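PDB 2WMF: fucolectin-related protein from Streptococcus pneumoniae, which hydrolyses host blood-group carbohydrate antigens as a family 98 glycoside hydrolase, an activity probably linked to the use of fucose by the bacterium. Local coordinates for residues E272-M277 with E361-Y366; A210-P215 with S241-K246. One frame throughout, in Å; residues are numbered along the deposited sequence.

Contact 1. Residues E272-M277 with E361-Y366; sequences ESMIAM and ETMPLY
Pro364 offers its ring to Met274 and its carbonyl oxygen to an aromatic one: Met274 CE sits 4.1 Å from Pro364 CG, while Pro364 O lies over the centre of one face of the Tyr366 ring, 4.1 Å above the plane. Tyr357 packs edge-to-face with Tyr366, whose own hydroxyl bonds to Asp223. The Tyr366 ring takes no part in the contact with helix 272-283, which is made by Pro364 and by the ends of Met363 and Leu365.

Met274 reaches out to them because its chain runs almost fully extended, with CG anti to the backbone N (chi1 180°). The Met274 side chain crosses those of Met363 and Pro364 at about a right angle, and the two methionines meet methyl to methyl, Met274 CE to Met363 CE, at 3.8 Å. Met363 gets there by bending at chi2 and chi3. One helical turn along, Met277 instead folds at chi3 (48°), which brings its methyl back over the fork of Leu365: Met277 CE is 3.7 Å from both Leu365 CD1 and Leu365 CD2. The Leu365 CD2 branch also touches both helix residues, 4.0 Å from Met277 CB and 4.2 Å from Met274 CG.

Trp247 and Lys246 of the short helix 245-249 also pack against this patch, Trp247 on Met274 and Lys246 on Met363 and Pro364. With methyls and methylenes doing all the touching across the two segments, the contact is held by dispersion and by exclusion of water, and its fit depends on shape instead of bond direction.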
loop_
_atom_site.group_PDB
_atom_site.type_symbol
_atom_site.label_atom_id
_atom_site.label_comp_id
_atom_site.label_asym_id
_atom_site.label_seq_id
_atom_site.Cartn_x
_atom_site.Cartn_y
_atom_site.Cartn_z
ATOM N N GLU A 272 -10.052 4.744 7.222
ATOM C CA GLU A 272 -9.302 5.560 6.229
ATOM C C GLU A 272 -7.814 5.652 6.556
ATOM O O GLU A 272 -6.954 5.436 5.696
ATOM C CB GLU A 272 -9.910 6.965 6.115
ATOM C CG GLU A 272 -11.316 6.982 5.465
ATOM C CD GLU A 272 -12.504 6.800 6.366
ATOM O OE1 GLU A 272 -12.373 6.248 7.510
ATOM O OE2 GLU A 272 -13.610 7.236 5.909
ATOM N N SER A 273 -7.503 5.971 7.794
ATOM C CA SER A 273 -6.089 6.084 8.197
ATOM C C SER A 273 -5.380 4.732 8.149
ATOM O O SER A 273 -4.155 4.656 7.977
ATOM C CB SER A 273 -5.978 6.663 9.593
ATOM O OG SER A 273 -6.746 5.874 10.466
ATOM N N MET A 274 -6.134 3.646 8.283
ATOM C CA MET A 274 -5.504 2.331 8.197
ATOM C C MET A 274 -5.051 2.002 6.754
ATOM O O MET A 274 -4.066 1.274 6.557
ATOM C CB MET A 274 -6.408 1.222 8.738
ATOM C CG MET A 274 -5.808 -0.192 8.678
ATOM S SD MET A 274 -6.947 -1.388 9.468
ATOM C CE MET A 274 -6.264 -2.903 8.789
ATOM N N ILE A 275 -5.777 2.510 5.768
ATOM C CA ILE A 275 -5.337 2.422 4.364
ATOM C C ILE A 275 -3.908 3.057 4.232
ATOM O O ILE A 275 -2.967 2.473 3.648
ATOM C CB ILE A 275 -6.291 3.117 3.411
ATOM C CG1 ILE A 275 -7.671 2.451 3.410
ATOM C CG2 ILE A 275 -5.765 3.060 1.965
ATOM C CD1 ILE A 275 -8.747 3.343 2.807
ATOM N N ALA A 276 -3.772 4.245 4.830
ATOM C CA ALA A 276 -2.463 4.931 4.904
ATOM C C ALA A 276 -1.390 4.139 5.654
ATOM O O ALA A 276 -0.197 4.141 5.252
ATOM C CB ALA A 276 -2.613 6.335 5.461
ATOM N N MET A 277 -1.782 3.458 6.729
ATOM C CA MET A 277 -0.824 2.606 7.443
ATOM C C MET A 277 -0.306 1.436 6.563
ATOM O O MET A 277 0.897 1.099 6.580
ATOM C CB MET A 277 -1.443 2.108 8.736
ATOM C CG MET A 277 -1.693 3.269 9.724
ATOM S SD MET A 277 -3.025 3.026 10.962
ATOM C CE MET A 277 -2.601 1.453 11.507
ATOM N N GLU A 361 -0.630 -12.922 10.157
ATOM C CA GLU A 361 -0.364 -12.706 8.724
ATOM C C GLU A 361 -1.634 -12.588 7.881
ATOM O O GLU A 361 -1.550 -12.323 6.680
ATOM C CB GLU A 361 0.570 -13.739 8.156
ATOM C CG GLU A 361 2.022 -13.654 8.581
ATOM C CD GLU A 361 2.890 -14.375 7.585
ATOM O OE1 GLU A 361 3.059 -13.814 6.470
ATOM O OE2 GLU A 361 3.357 -15.482 7.930
ATOM N N THR A 362 -2.817 -12.745 8.497
ATOM C CA THR A 362 -4.068 -12.545 7.788
ATOM C C THR A 362 -4.354 -11.058 7.569
ATOM O O THR A 362 -5.171 -10.712 6.726
ATOM C CB THR A 362 -5.314 -13.219 8.432
ATOM O OG1 THR A 362 -5.754 -12.461 9.556
ATOM C CG2 THR A 362 -5.028 -14.675 8.777
ATOM N N MET A 363 -3.665 -10.204 8.333
ATOM C CA MET A 363 -3.872 -8.770 8.280
ATOM C C MET A 363 -2.534 -8.024 8.172
ATOM O O MET A 363 -1.481 -8.575 8.456
ATOM C CB MET A 363 -4.614 -8.323 9.546
ATOM C CG MET A 363 -6.042 -8.889 9.578
ATOM S SD MET A 363 -7.098 -8.049 8.392
ATOM C CE MET A 363 -7.428 -6.491 9.296
ATOM N N PRO A 364 -2.599 -6.801 7.662
ATOM C CA PRO A 364 -1.356 -6.172 7.200
ATOM C C PRO A 364 -0.530 -5.470 8.254
ATOM O O PRO A 364 0.665 -5.205 8.008
ATOM C CB PRO A 364 -1.876 -5.135 6.172
ATOM C CG PRO A 364 -3.243 -4.788 6.662
ATOM C CD PRO A 364 -3.783 -6.061 7.206
ATOM N N LEU A 365 -1.117 -5.098 9.398
ATOM C CA LEU A 365 -0.373 -4.225 10.313
ATOM C C LEU A 365 0.745 -5.012 11.009
ATOM O O LEU A 365 0.572 -6.159 11.372
ATOM C CB LEU A 365 -1.286 -3.532 11.337
ATOM C CG LEU A 365 -2.487 -2.768 10.784
ATOM C CD1 LEU A 365 -3.352 -2.149 11.927
ATOM C CD2 LEU A 365 -2.021 -1.709 9.746
ATOM N N TYR A 366 1.901 -4.355 11.158
ATOM C CA TYR A 366 3.023 -4.957 11.889
ATOM C C TYR A 366 2.989 -4.530 13.377
ATOM O O TYR A 366 2.646 -3.403 13.688
ATOM C CB TYR A 366 4.346 -4.516 11.278
ATOM C CG TYR A 366 4.555 -5.131 9.910
ATOM C CD1 TYR A 366 4.390 -6.509 9.726
ATOM C CD2 TYR A 366 4.845 -4.344 8.781
ATOM C CE1 TYR A 366 4.586 -7.093 8.477
ATOM C CE2 TYR A 366 5.047 -4.933 7.526
ATOM C CZ TYR A 366 4.921 -6.307 7.370
ATOM O OH TYR A 366 5.131 -6.911 6.135
#

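Contact 2. Residues A210-P215 with S241-K246; sequences ATKNTP and STDTWK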
loop_
_atom_site.group_PDB
_atom_site.type_symbol
_atom_site.label_atom_id
_atom_site.label_comp_id
_atom_site.label_asym_id
_atom_site.label_seq_id
_atom_site.Cartn_x
_atom_site.Cartn_y
_atom_site.Cartn_z
ATOM N N ALA A 210 4.221 -6.422 -7.132
ATOM C CA ALA A 210 3.416 -5.780 -6.088
ATOM C C ALA A 210 2.477 -6.735 -5.381
ATOM O O ALA A 210 2.003 -7.707 -5.948
ATOM C CB ALA A 210 2.631 -4.558 -6.687
ATOM N N THR A 211 2.194 -6.410 -4.131
ATOM C CA THR A 211 1.357 -7.257 -3.332
ATOM C C THR A 211 -0.135 -7.025 -3.657
ATOM O O THR A 211 -0.523 -6.080 -4.338
ATOM C CB THR A 211 1.603 -6.987 -1.806
ATOM O OG1 THR A 211 1.057 -5.697 -1.469
ATOM C CG2 THR A 211 3.117 -7.026 -1.443
ATOM N N LYS A 212 -0.970 -7.888 -3.122
ATOM C CA LYS A 212 -2.435 -7.716 -3.178
ATOM C C LYS A 212 -3.084 -8.544 -2.064
ATOM O O LYS A 212 -3.445 -9.720 -2.259
ATOM C CB LYS A 212 -2.997 -8.134 -4.527
ATOM C CG LYS A 212 -4.525 -7.864 -4.674
ATOM C CD LYS A 212 -5.101 -8.180 -6.054
ATOM C CE LYS A 212 -6.513 -7.564 -6.179
ATOM N NZ LYS A 212 -7.520 -8.412 -5.477
ATOM N N ASN A 213 -3.257 -7.897 -0.910
ATOM C CA ASN A 213 -3.550 -8.608 0.350
ATOM C C ASN A 213 -5.012 -8.993 0.640
ATOM O O ASN A 213 -5.365 -9.360 1.771
ATOM C CB ASN A 213 -2.867 -7.908 1.519
ATOM C CG ASN A 213 -3.362 -6.535 1.783
ATOM O OD1 ASN A 213 -4.325 -6.054 1.161
ATOM N ND2 ASN A 213 -2.688 -5.851 2.737
ATOM N N THR A 214 -5.803 -9.017 -0.411
ATOM C CA THR A 214 -7.176 -9.526 -0.412
ATOM C C THR A 214 -7.397 -10.880 0.302
ATOM O O THR A 214 -8.391 -10.994 1.044
ATOM C CB THR A 214 -7.654 -9.694 -1.889
ATOM O OG1 THR A 214 -7.227 -8.567 -2.687
ATOM C CG2 THR A 214 -9.185 -9.853 -1.985
ATOM N N PRO A 215 -6.563 -11.902 0.004
ATOM C CA PRO A 215 -6.893 -13.244 0.502
ATOM C C PRO A 215 -6.546 -13.514 1.965
ATOM O O PRO A 215 -6.630 -14.668 2.416
ATOM C CB PRO A 215 -6.097 -14.171 -0.422
ATOM C CG PRO A 215 -4.828 -13.365 -0.697
ATOM C CD PRO A 215 -5.334 -11.952 -0.835
ATOM N N SER A 241 -1.206 -3.354 -4.091
ATOM C CA SER A 241 -2.622 -3.026 -4.217
ATOM C C SER A 241 -3.205 -3.243 -2.828
ATOM O O SER A 241 -3.290 -4.365 -2.345
ATOM C CB SER A 241 -3.366 -3.927 -5.194
ATOM O OG SER A 241 -4.763 -3.715 -5.091
ATOM N N THR A 242 -3.586 -2.154 -2.194
ATOM C CA THR A 242 -4.148 -2.147 -0.835
ATOM C C THR A 242 -5.660 -2.343 -1.005
ATOM O O THR A 242 -6.334 -1.456 -1.547
ATOM C CB THR A 242 -3.864 -0.801 -0.113
ATOM O OG1 THR A 242 -2.469 -0.669 0.150
ATOM C CG2 THR A 242 -4.626 -0.702 1.193
ATOM N N ASP A 243 -6.178 -3.493 -0.541
ATOM C CA ASP A 243 -7.549 -3.890 -0.894
ATOM C C ASP A 243 -8.462 -3.930 0.326
ATOM O O ASP A 243 -8.312 -4.803 1.182
ATOM C CB ASP A 243 -7.557 -5.237 -1.628
ATOM C CG ASP A 243 -8.934 -5.639 -2.129
ATOM O OD1 ASP A 243 -9.872 -4.820 -2.024
ATOM O OD2 ASP A 243 -9.016 -6.767 -2.675
ATOM N N THR A 244 -9.434 -3.031 0.354
ATOM C CA THR A 244 -10.371 -2.937 1.511
ATOM C C THR A 244 -11.398 -4.096 1.510
ATOM O O THR A 244 -12.097 -4.289 2.503
ATOM C CB THR A 244 -11.089 -1.603 1.578
ATOM O OG1 THR A 244 -11.887 -1.427 0.411
ATOM C CG2 THR A 244 -10.058 -0.407 1.726
ATOM N N TRP A 245 -11.444 -4.874 0.418
ATOM C CA TRP A 245 -12.189 -6.146 0.430
ATOM C C TRP A 245 -11.657 -7.084 1.525
ATOM O O TRP A 245 -12.362 -8.013 1.944
ATOM C CB TRP A 245 -12.137 -6.862 -0.931
ATOM C CG TRP A 245 -13.128 -6.426 -1.964
ATOM C CD1 TRP A 245 -12.908 -5.620 -3.045
ATOM C CD2 TRP A 245 -14.496 -6.843 -2.054
ATOM N NE1 TRP A 245 -14.051 -5.488 -3.782
ATOM C CE2 TRP A 245 -15.039 -6.254 -3.223
ATOM C CE3 TRP A 245 -15.305 -7.665 -1.281
ATOM C CZ2 TRP A 245 -16.383 -6.422 -3.606
ATOM C CZ3 TRP A 245 -16.643 -7.858 -1.676
ATOM C CH2 TRP A 245 -17.159 -7.217 -2.824
ATOM N N LYS A 246 -10.420 -6.873 1.996
ATOM C CA LYS A 246 -9.937 -7.681 3.158
ATOM C C LYS A 246 -10.940 -7.608 4.334
ATOM O O LYS A 246 -11.093 -8.598 5.109
ATOM C CB LYS A 246 -8.529 -7.289 3.598
ATOM C CG LYS A 246 -8.396 -5.976 4.395
ATOM C CD LYS A 246 -6.999 -5.781 4.963
ATOM C CE LYS A 246 -5.917 -5.715 3.909
ATOM N NZ LYS A 246 -6.062 -4.609 2.917
HETATM O O HOH W 1 -1.566 -5.390 -0.455
HETATM O O HOH W 2 -10.192 -7.419 -4.959
#
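Backbone pairing comes first, at the end of two neighbouring parallel strands of the barrel. Ser241 N gives a nearly straight bond (165° at the hydrogen) to Thr211 O, 2.8 Å away; His180 ND1 bonds to the same oxygen. The pairing then opens: Asn213 N and Ser241 O are bridged by a water that also bonds to Thr211 OG1.

The charged group centres on Asp243. Thr214 OG1 donates to the anti lone pair of Asp243 OD2 in a short bond of 2.5 Å, and itself receives a bond from Lys212 NZ at 2.8 Å. Lys212 NZ also forms a salt bridge with Asp243 OD2, at 3.6 Å, and a second water links this pair. Lys212 stays extended until chi4 (-79°), where the last bond turns NZ into this group; Glu150 is a further ionic partner. The other oxygen, Asp243 OD1, is approached from above the carboxylate plane by Trp245 N at 2.9 Å, a capping bond at the entry to helix 245-249.

Amide and lysine form the third set. Lys246, bent at chi3 and chi4, curls back so that NZ reaches Asn213 OD1 at 2.9 Å and Asp243 O at 2.8 Å, both from above the carbonyl planes. Lys246 N approaches Asp243 O from the opposite face. Glu278 joins the pair from helix 272-283, taking Asn213 ND2 on OE1 and Lys246 NZ on OE2.

Bonds to both carboxylate oxygens probably fix the rotation of the Asp243 carboxylate, while the two donors to Asp243 O hold its backbone, at the C-terminal end of the strands, where (β/α)8 glycoside hydrolases carry their active sites.

In the fold
Both contacts are buried near the middle of the chain, their centres about 10 Å apart, and they meet directly. Pro364 of contact 1 packs on Asn213 and Lys246 of contact 2, and Ile275 of helix 272-283 lies against Thr242 and Thr244. Their places differ: contact 2 lies within the (β/α)8 barrel, joining consecutive strands of one beta-alpha-beta unit, whereas contact 1 ties a barrel helix to a loop in the C-terminal family region, 84 residues away. Contact 1 is apolar and without directional bonds; contact 2 is a network of charges, a threonine hydroxyl, an amide, backbone groups and two waters. Helix 245-249 takes part in both, and Glu278 brings helix 272-283 into the polar network.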